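Local coordinates for Ice-binding protein isoform1a (Antarctomyces psychrotrophicus, PDB 7BWX), which binds to ice, at water molecules of its prism planes, as an antifreeze protein with a right-handed beta-helix fold, at residues V125-L130 with N152-V157; T72-G77 with N172-A177; L80-D85 with V101-S106. The protein carries 1 engineered substitution. All coordinates share one frame; numbering follows the deposited sequence.

Contact 1 (V125-L130 with N152-V157)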
loop_
_atom_site.group_PDB
_atom_site.type_symbol
_atom_site.label_atom_id
_atom_site.label_comp_id
_atom_site.label_asym_id
_atom_site.label_seq_id
_atom_site.Cartn_x
_atom_site.Cartn_y
_atom_site.Cartn_z
ATOM N N VAL A 125 15.277 -2.023 3.037
ATOM C CA VAL A 125 13.855 -1.883 3.454
ATOM C C VAL A 125 13.531 -0.416 3.667
ATOM O O VAL A 125 14.387 0.345 4.208
ATOM C CB VAL A 125 13.567 -2.747 4.698
ATOM C CG1 VAL A 125 12.201 -2.435 5.270
ATOM C CG2 VAL A 125 13.690 -4.215 4.367
ATOM N N TRP A 126 12.329 -0.009 3.221
ATOM C CA TRP A 126 11.738 1.312 3.479
ATOM C C TRP A 126 10.452 1.129 4.295
ATOM O O TRP A 126 9.543 0.372 3.875
ATOM C CB TRP A 126 11.428 2.093 2.218
ATOM C CG TRP A 126 12.613 2.478 1.399
ATOM C CD1 TRP A 126 13.234 3.693 1.324
ATOM C CD2 TRP A 126 13.324 1.600 0.526
ATOM N NE1 TRP A 126 14.286 3.620 0.450
ATOM C CE2 TRP A 126 14.348 2.353 -0.072
ATOM C CE3 TRP A 126 13.177 0.268 0.191
ATOM C CZ2 TRP A 126 15.246 1.776 -0.971
ATOM C CZ3 TRP A 126 14.040 -0.295 -0.715
ATOM C CH2 TRP A 126 15.066 0.449 -1.280
ATOM N N VAL A 127 10.364 1.846 5.398
ATOM C CA VAL A 127 9.107 1.955 6.184
ATOM C C VAL A 127 8.822 3.440 6.308
ATOM O O VAL A 127 9.612 4.153 6.957
ATOM C CB VAL A 127 9.180 1.264 7.553
ATOM C CG1 VAL A 127 7.842 1.401 8.246
ATOM C CG2 VAL A 127 9.614 -0.162 7.466
ATOM N N PHE A 128 7.757 3.894 5.663
ATOM C CA PHE A 128 7.253 5.255 5.791
ATOM C C PHE A 128 6.207 5.257 6.890
ATOM O O PHE A 128 5.115 4.738 6.672
ATOM C CB PHE A 128 6.784 5.758 4.441
ATOM C CG PHE A 128 7.931 5.939 3.474
ATOM C CD1 PHE A 128 8.631 7.136 3.421
ATOM C CD2 PHE A 128 8.285 4.925 2.607
ATOM C CE1 PHE A 128 9.709 7.294 2.552
ATOM C CE2 PHE A 128 9.327 5.082 1.705
ATOM C CZ PHE A 128 10.045 6.272 1.688
ATOM N N GLN A 129 6.531 5.947 7.981
ATOM C CA GLN A 129 5.640 6.109 9.155
ATOM C C GLN A 129 4.922 7.429 8.960
ATOM O O GLN A 129 5.506 8.501 9.330
ATOM C CB GLN A 129 6.422 6.045 10.471
ATOM C CG GLN A 129 7.216 4.768 10.646
ATOM C CD GLN A 129 7.982 4.794 11.944
ATOM O OE1 GLN A 129 8.659 5.786 12.239
ATOM N NE2 GLN A 129 7.911 3.711 12.704
ATOM N N LEU A 130 3.754 7.387 8.326
ATOM C CA LEU A 130 2.955 8.588 8.012
ATOM C C LEU A 130 1.886 8.733 9.096
ATOM O O LEU A 130 0.986 7.912 9.175
ATOM C CB LEU A 130 2.385 8.460 6.600
ATOM C CG LEU A 130 3.397 8.061 5.523
ATOM C CD1 LEU A 130 2.771 8.023 4.141
ATOM C CD2 LEU A 130 4.606 8.989 5.504
ATOM N N ASN A 152 9.751 -4.705 -0.473
ATOM C CA ASN A 152 10.509 -4.269 0.729
ATOM C C ASN A 152 10.184 -2.817 1.066
ATOM O O ASN A 152 10.910 -2.223 1.900
ATOM C CB ASN A 152 12.026 -4.441 0.548
ATOM C CG ASN A 152 12.486 -5.887 0.545
ATOM O OD1 ASN A 152 11.773 -6.791 0.957
ATOM N ND2 ASN A 152 13.730 -6.090 0.157
ATOM N N VAL A 153 9.072 -2.297 0.534
ATOM C CA VAL A 153 8.599 -0.925 0.756
ATOM C C VAL A 153 7.256 -1.001 1.468
ATOM O O VAL A 153 6.392 -1.735 0.978
ATOM C CB VAL A 153 8.484 -0.217 -0.600
ATOM C CG1 VAL A 153 7.891 1.154 -0.429
ATOM C CG2 VAL A 153 9.835 -0.169 -1.300
ATOM N N PHE A 154 7.115 -0.296 2.585
ATOM C CA PHE A 154 5.904 -0.288 3.446
ATOM C C PHE A 154 5.485 1.155 3.682
ATOM O O PHE A 154 6.284 1.973 4.221
ATOM C CB PHE A 154 6.221 -1.011 4.756
ATOM C CG PHE A 154 6.688 -2.419 4.527
ATOM C CD1 PHE A 154 5.768 -3.447 4.412
ATOM C CD2 PHE A 154 8.032 -2.709 4.408
ATOM C CE1 PHE A 154 6.178 -4.752 4.186
ATOM C CE2 PHE A 154 8.440 -4.012 4.159
ATOM C CZ PHE A 154 7.517 -5.030 4.054
ATOM N N TRP A 155 4.275 1.468 3.260
ATOM C CA TRP A 155 3.599 2.752 3.499
ATOM C C TRP A 155 2.644 2.559 4.690
ATOM O O TRP A 155 1.600 1.920 4.518
ATOM C CB TRP A 155 2.835 3.196 2.256
ATOM C CG TRP A 155 3.723 3.314 1.067
ATOM C CD1 TRP A 155 3.961 2.381 0.087
ATOM C CD2 TRP A 155 4.600 4.413 0.802
ATOM N NE1 TRP A 155 4.883 2.869 -0.803
ATOM C CE2 TRP A 155 5.283 4.116 -0.396
ATOM C CE3 TRP A 155 4.783 5.658 1.411
ATOM C CZ2 TRP A 155 6.216 4.995 -0.945
ATOM C CZ3 TRP A 155 5.724 6.510 0.889
ATOM C CH2 TRP A 155 6.438 6.169 -0.268
ATOM N N ILE A 156 3.068 2.957 5.875
ATOM C CA ILE A 156 2.282 2.767 7.128
ATOM C C ILE A 156 1.474 4.036 7.316
ATOM O O ILE A 156 2.050 5.110 7.730
ATOM C CB ILE A 156 3.181 2.436 8.329
ATOM C CG1 ILE A 156 4.153 1.304 8.034
ATOM C CG2 ILE A 156 2.318 2.141 9.546
ATOM C CD1 ILE A 156 3.510 0.012 7.636
ATOM N N VAL A 157 0.234 3.999 6.842
ATOM C CA VAL A 157 -0.611 5.209 6.747
ATOM C C VAL A 157 -1.481 5.296 8.014
ATOM O O VAL A 157 -2.396 4.422 8.197
ATOM C CB VAL A 157 -1.428 5.177 5.463
ATOM C CG1 VAL A 157 -2.346 6.377 5.358
ATOM C CG2 VAL A 157 -0.528 5.087 4.218
#
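Two neighbouring rungs of a right-handed beta-helix meet here, strands 126-130 and 153-157, and inside the coil Phe128 lies on Trp155 in an offset stack. The ring centroids are 4.3 Å apart and the planes 10° from parallel; Trp155 CZ3 sits over one face of the phenylalanine ring, 3.4 Å from Phe128 CG. Both rings leave the backbone the same way, CG anti to the carbonyl carbon (chi1 -68° and -57°), which keeps them side by side. Leu130 CD1 closes on the edge of the indole, and Trp126 CE3 rests 3.7 Å from Val153 CG2. Parallel strands in register, stacked one coil on the next, are what define a beta-solenoid, and five backbone hydrogen bonds fix this step, from Trp126 N to Asn152 O (2.9 Å) through to Leu130 N to Ile156 O. Tyr102 of strand 100-104 meets Phe128 as a further ring. The indole nitrogens are satisfied elsewhere: Trp126 NE1 by Phe97 O, Trp155 NE1 by Glu170 O. On the opposite sheet face, Val127 CG1 packs 3.7 Å from Ile156 CG1; just before the strand, Val125 CG1 meets the edge of the Phe154 ring, 4.2 Å from Phe154 CE2.

Contact 2 (T72-G77 with N172-A177)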
loop_
_atom_site.group_PDB
_atom_site.type_symbol
_atom_site.label_atom_id
_atom_site.label_comp_id
_atom_site.label_asym_id
_atom_site.label_seq_id
_atom_site.Cartn_x
_atom_site.Cartn_y
_atom_site.Cartn_z
ATOM N N THR A 72 -1.154 -6.726 12.626
ATOM C CA THR A 72 0.096 -7.022 13.356
ATOM C C THR A 72 1.257 -6.244 12.691
ATOM O O THR A 72 2.108 -5.629 13.378
ATOM C CB THR A 72 0.343 -8.529 13.388
ATOM O OG1 THR A 72 -0.768 -9.192 14.028
ATOM C CG2 THR A 72 1.654 -8.883 14.077
ATOM N N ALA A 73 1.308 -6.270 11.366
ATOM C CA ALA A 73 2.344 -5.558 10.593
ATOM C C ALA A 73 2.160 -4.056 10.779
ATOM O O ALA A 73 3.175 -3.354 10.888
ATOM C CB ALA A 73 2.283 -5.985 9.132
ATOM N N PHE A 74 0.917 -3.543 10.764
ATOM C CA PHE A 74 0.654 -2.101 10.977
ATOM C C PHE A 74 1.261 -1.667 12.311
ATOM O O PHE A 74 1.974 -0.644 12.397
ATOM C CB PHE A 74 -0.839 -1.800 10.928
ATOM C CG PHE A 74 -1.165 -0.343 11.065
ATOM C CD1 PHE A 74 -1.092 0.507 9.973
ATOM C CD2 PHE A 74 -1.483 0.187 12.298
ATOM C CE1 PHE A 74 -1.358 1.856 10.117
ATOM C CE2 PHE A 74 -1.794 1.525 12.428
ATOM C CZ PHE A 74 -1.695 2.367 11.349
ATOM N N VAL A 75 0.944 -2.412 13.350
ATOM C CA VAL A 75 1.379 -2.095 14.739
ATOM C C VAL A 75 2.914 -2.146 14.783
ATOM O O VAL A 75 3.522 -1.189 15.335
ATOM C CB VAL A 75 0.726 -3.031 15.761
ATOM C CG1 VAL A 75 1.392 -2.906 17.129
ATOM C CG2 VAL A 75 -0.768 -2.737 15.855
ATOM N N ALA A 76 3.519 -3.166 14.189
ATOM C CA ALA A 76 4.998 -3.326 14.198
ATOM C C ALA A 76 5.637 -2.158 13.419
ATOM O O ALA A 76 6.638 -1.591 13.861
ATOM C CB ALA A 76 5.378 -4.664 13.606
ATOM N N GLY A 77 5.008 -1.759 12.321
ATOM C CA GLY A 77 5.472 -0.667 11.452
ATOM C C GLY A 77 5.481 0.637 12.209
ATOM O O GLY A 77 6.483 1.376 12.089
ATOM N N ASN A 172 3.818 -1.841 -0.269
ATOM C CA ASN A 172 2.686 -2.359 0.550
ATOM C C ASN A 172 2.090 -1.188 1.327
ATOM O O ASN A 172 2.782 -0.587 2.143
ATOM C CB ASN A 172 3.193 -3.498 1.429
ATOM C CG ASN A 172 3.778 -4.635 0.622
ATOM O OD1 ASN A 172 3.088 -5.219 -0.216
ATOM N ND2 ASN A 172 5.034 -4.965 0.883
ATOM N N VAL A 173 0.872 -0.822 0.976
ATOM C CA VAL A 173 0.114 0.243 1.625
ATOM C C VAL A 173 -0.663 -0.445 2.740
ATOM O O VAL A 173 -1.570 -1.203 2.429
ATOM C CB VAL A 173 -0.805 0.984 0.657
ATOM C CG1 VAL A 173 -1.550 2.090 1.387
ATOM C CG2 VAL A 173 -0.047 1.549 -0.559
ATOM N N ILE A 174 -0.302 -0.146 3.983
ATOM C CA ILE A 174 -0.988 -0.646 5.200
ATOM C C ILE A 174 -1.590 0.555 5.905
ATOM O O ILE A 174 -0.881 1.322 6.542
ATOM C CB ILE A 174 -0.035 -1.451 6.072
ATOM C CG1 ILE A 174 0.846 -2.366 5.226
ATOM C CG2 ILE A 174 -0.860 -2.204 7.095
ATOM C CD1 ILE A 174 1.774 -3.247 6.068
ATOM N N ALA A 175 -2.845 0.817 5.614
ATOM C CA ALA A 175 -3.552 1.984 6.155
ATOM C C ALA A 175 -4.378 1.591 7.383
ATOM O O ALA A 175 -5.017 0.549 7.375
ATOM C CB ALA A 175 -4.442 2.553 5.100
ATOM N N ASN A 176 -4.466 2.500 8.339
ATOM C CA ASN A 176 -5.282 2.318 9.556
ATOM C C ASN A 176 -6.755 2.291 9.182
ATOM O O ASN A 176 -7.503 1.511 9.770
ATOM C CB ASN A 176 -5.017 3.443 10.514
ATOM C CG ASN A 176 -5.637 3.178 11.866
ATOM O OD1 ASN A 176 -5.256 2.214 12.501
ATOM N ND2 ASN A 176 -6.594 4.014 12.251
ATOM N N ALA A 177 -7.151 3.082 8.194
ATOM C CA ALA A 177 -8.560 3.234 7.792
ATOM C C ALA A 177 -8.685 3.025 6.264
ATOM O O ALA A 177 -8.405 1.921 5.812
ATOM C CB ALA A 177 -9.034 4.562 8.269
#
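With CG anti to its nitrogen (chi1 -177°), Phe74 extends its ring from helix 61-79 towards the end of strand 172-175, where Ile174, its CG2 likewise anti to N, offers that methyl to Phe74 CB at 3.9 Å. The two side chains run antiparallel alongside each other. The ring then runs on along the backbone: Ile174 O lies at its edge, near the ring plane, 3.5 Å from Phe74 CD1. Farther out Asn176 crosses the ring obliquely, amide and ring planes 31° apart, with Asn176 CB 3.6 Å from Phe74 CZ and Asn176 OD1 3.5 Å from Phe74 CE2. The preceding residue, Ala73, adds its CB, 4.1 Å from Ile174 CD1. No hydrogen bond joins the two segments; they hold by apolar and van der Waals contact. Cutting the Phe74 ring back to an alanine here is likely to leave the Ile174 carbonyl and Asn176 without their neighbour and open a gap between helix and strand. Residues 72-77 of the helix cross residues 172-175 almost at a right angle (89°), lying alongside the beta-helix and across its rungs. Phe74 and Ile174 both also touch Ile156 of strand 153-157, Leu11 packs on Ala73 and Ile174, and Arg71 bonds to Ala175 O.

Contact 3 (L80-D85 with V101-S106)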
loop_
_atom_site.group_PDB
_atom_site.type_symbol
_atom_site.label_atom_id
_atom_site.label_comp_id
_atom_site.label_asym_id
_atom_site.label_seq_id
_atom_site.Cartn_x
_atom_site.Cartn_y
_atom_site.Cartn_z
ATOM N N LEU A 80 8.320 0.755 15.070
ATOM C CA LEU A 80 9.747 0.854 14.692
ATOM C C LEU A 80 10.322 2.203 15.132
ATOM O O LEU A 80 9.663 3.271 14.965
ATOM C CB LEU A 80 9.916 0.675 13.182
ATOM C CG LEU A 80 9.742 -0.739 12.634
ATOM C CD1 LEU A 80 9.734 -0.689 11.111
ATOM C CD2 LEU A 80 10.835 -1.698 13.124
ATOM N N ILE A 81 11.579 2.182 15.559
ATOM C CA ILE A 81 12.343 3.439 15.808
ATOM C C ILE A 81 12.754 4.019 14.447
ATOM O O ILE A 81 13.350 3.306 13.685
ATOM C CB ILE A 81 13.571 3.190 16.721
ATOM C CG1 ILE A 81 13.212 2.432 18.007
ATOM C CG2 ILE A 81 14.239 4.508 17.059
ATOM C CD1 ILE A 81 12.194 3.171 18.864
ATOM N N ALA A 82 12.483 5.296 14.214
ATOM C CA ALA A 82 12.788 6.007 12.958
ATOM C C ALA A 82 14.311 6.116 12.832
ATOM O O ALA A 82 14.987 6.173 13.872
ATOM C CB ALA A 82 12.095 7.339 12.916
ATOM N N THR A 83 14.840 5.954 11.623
ATOM C CA THR A 83 16.251 6.233 11.304
ATOM C C THR A 83 16.335 7.645 10.743
ATOM O O THR A 83 17.425 8.189 10.793
ATOM C CB THR A 83 16.830 5.214 10.323
ATOM O OG1 THR A 83 16.107 5.313 9.090
ATOM C CG2 THR A 83 16.799 3.821 10.908
ATOM N N VAL A 84 15.246 8.188 10.193
ATOM C CA VAL A 84 15.195 9.577 9.669
ATOM C C VAL A 84 13.924 10.233 10.178
ATOM O O VAL A 84 12.795 9.768 9.828
ATOM C CB VAL A 84 15.237 9.617 8.133
ATOM C CG1 VAL A 84 15.155 11.035 7.613
ATOM C CG2 VAL A 84 16.433 8.881 7.551
ATOM N N ASP A 85 14.071 11.315 10.925
ATOM C CA ASP A 85 12.926 12.092 11.426
ATOM C C ASP A 85 12.668 13.244 10.461
ATOM O O ASP A 85 13.519 14.134 10.415
ATOM C CB ASP A 85 13.202 12.553 12.856
ATOM C CG ASP A 85 12.077 13.341 13.495
ATOM O OD1 ASP A 85 11.041 13.549 12.852
ATOM O OD2 ASP A 85 12.262 13.750 14.649
ATOM N N VAL A 101 13.696 3.900 8.079
ATOM C CA VAL A 101 12.382 4.136 8.715
ATOM C C VAL A 101 12.244 5.642 8.793
ATOM O O VAL A 101 12.993 6.301 9.590
ATOM C CB VAL A 101 12.323 3.409 10.072
ATOM C CG1 VAL A 101 10.950 3.506 10.734
ATOM C CG2 VAL A 101 12.745 1.965 9.904
ATOM N N TYR A 102 11.364 6.197 7.978
ATOM C CA TYR A 102 11.168 7.657 7.824
ATOM C C TYR A 102 9.900 8.051 8.576
ATOM O O TYR A 102 8.785 7.537 8.235
ATOM C CB TYR A 102 11.026 8.013 6.344
ATOM C CG TYR A 102 12.294 7.820 5.556
ATOM C CD1 TYR A 102 12.700 6.586 5.106
ATOM C CD2 TYR A 102 13.101 8.905 5.248
ATOM C CE1 TYR A 102 13.870 6.423 4.376
ATOM C CE2 TYR A 102 14.311 8.755 4.598
ATOM C CZ TYR A 102 14.684 7.517 4.136
ATOM O OH TYR A 102 15.875 7.386 3.479
ATOM N N LYS A 103 10.048 8.918 9.573
ATOM C CA LYS A 103 8.925 9.401 10.406
ATOM C C LYS A 103 8.422 10.724 9.870
ATOM O O LYS A 103 9.199 11.740 9.829
ATOM C CB LYS A 103 9.371 9.471 11.871
ATOM C CG LYS A 103 8.393 10.123 12.837
ATOM C CD LYS A 103 8.787 9.915 14.308
ATOM C CE LYS A 103 9.721 10.972 14.843
ATOM N NZ LYS A 103 9.050 12.298 14.916
ATOM N N TYR A 104 7.136 10.779 9.557
ATOM C CA TYR A 104 6.416 12.006 9.185
ATOM C C TYR A 104 5.298 12.249 10.186
ATOM O O TYR A 104 4.379 11.366 10.319
ATOM C CB TYR A 104 5.868 11.911 7.762
ATOM C CG TYR A 104 6.930 11.899 6.686
ATOM C CD1 TYR A 104 7.616 10.745 6.358
ATOM C CD2 TYR A 104 7.244 13.052 5.993
ATOM C CE1 TYR A 104 8.597 10.718 5.379
ATOM C CE2 TYR A 104 8.209 13.045 4.994
ATOM C CZ TYR A 104 8.898 11.885 4.697
ATOM O OH TYR A 104 9.822 11.904 3.695
ATOM N N ASP A 105 5.278 13.439 10.801
ATOM C CA ASP A 105 4.317 13.741 11.884
ATOM C C ASP A 105 3.004 14.265 11.349
ATOM O O ASP A 105 2.064 14.341 12.132
ATOM C CB ASP A 105 4.838 14.804 12.840
ATOM C CG ASP A 105 6.177 14.464 13.434
ATOM O OD1 ASP A 105 6.420 13.263 13.697
ATOM O OD2 ASP A 105 6.961 15.432 13.652
ATOM N N SER A 106 2.903 14.668 10.092
ATOM C CA SER A 106 1.637 15.258 9.631
ATOM C C SER A 106 1.297 14.754 8.214
ATOM O O SER A 106 2.013 13.879 7.726
ATOM C CB SER A 106 1.765 16.763 9.791
ATOM O OG SER A 106 2.737 17.264 8.894
#
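This is a surface contact at one end of the beta-helix, where the chain leaving helix 61-79 turns at Leu80 and lays residues 84-85 parallel to strand 100-104. Val101 O is gripped twice: Thr83 N reaches it at 2.8 Å, in the carbonyl plane and on a lone pair, and Val84 N at 3.0 Å, tilted 25° from that plane. Thr83 also returns a bond through its side chain, since chi1 of 63° sets OG1 between the backbone N and carbonyl carbon, where it accepts from Val101 N at 3.0 Å. Lys103 N to Val84 O, 2.9 Å and nearly straight at 169°, completes the short parallel ladder that adds this strand to the beta-helix. Towards the interior Val84 and Tyr102 run side by side, Val84 CG2 3.6 Å from Tyr102 CE2; the tyrosine ring also stacks on Phe97, and its hydroxyl bonds to Val98 O. On the sheet's other face, Lys103 bends at chi3 and chi4 to bring NZ 3.1 Å from Asp85 OD1, from above the carboxylate plane, and equally near Asp105 OD1, on its syn lone pair. These two salt bridges make a small network in which the lysine probably offsets the acids' mutual repulsion; Asp85 OD1 also accepts from Ala87 N. Ala82 CB covers the root of this lysine, 3.6 Å from Lys103 CB, and Leu80 CB packs against Val101 CG1.

Overall arrangement
Along the chain contact 3 follows directly on the helical half of contact 2, contact 1 comes next, and the strand of contact 2 comes last. Strands 84-85, 100-104, 126-130, 153-157 and 172-175 stand in that order as parallel neighbours, so the three contacts follow one face of the beta-helix from its end inwards. The centre of contact 1 lies about 9 Å from the centres of both others, which are about 14 Å from each other. Helix 61-79 lies along this face: Gln129 reaches its Gly77 O and also Leu80 O, tying strand 126-130 to the helix end. Together with the packing of contact 2 this holds the helix against the coils, consistent with a rigid scaffold for ice binding.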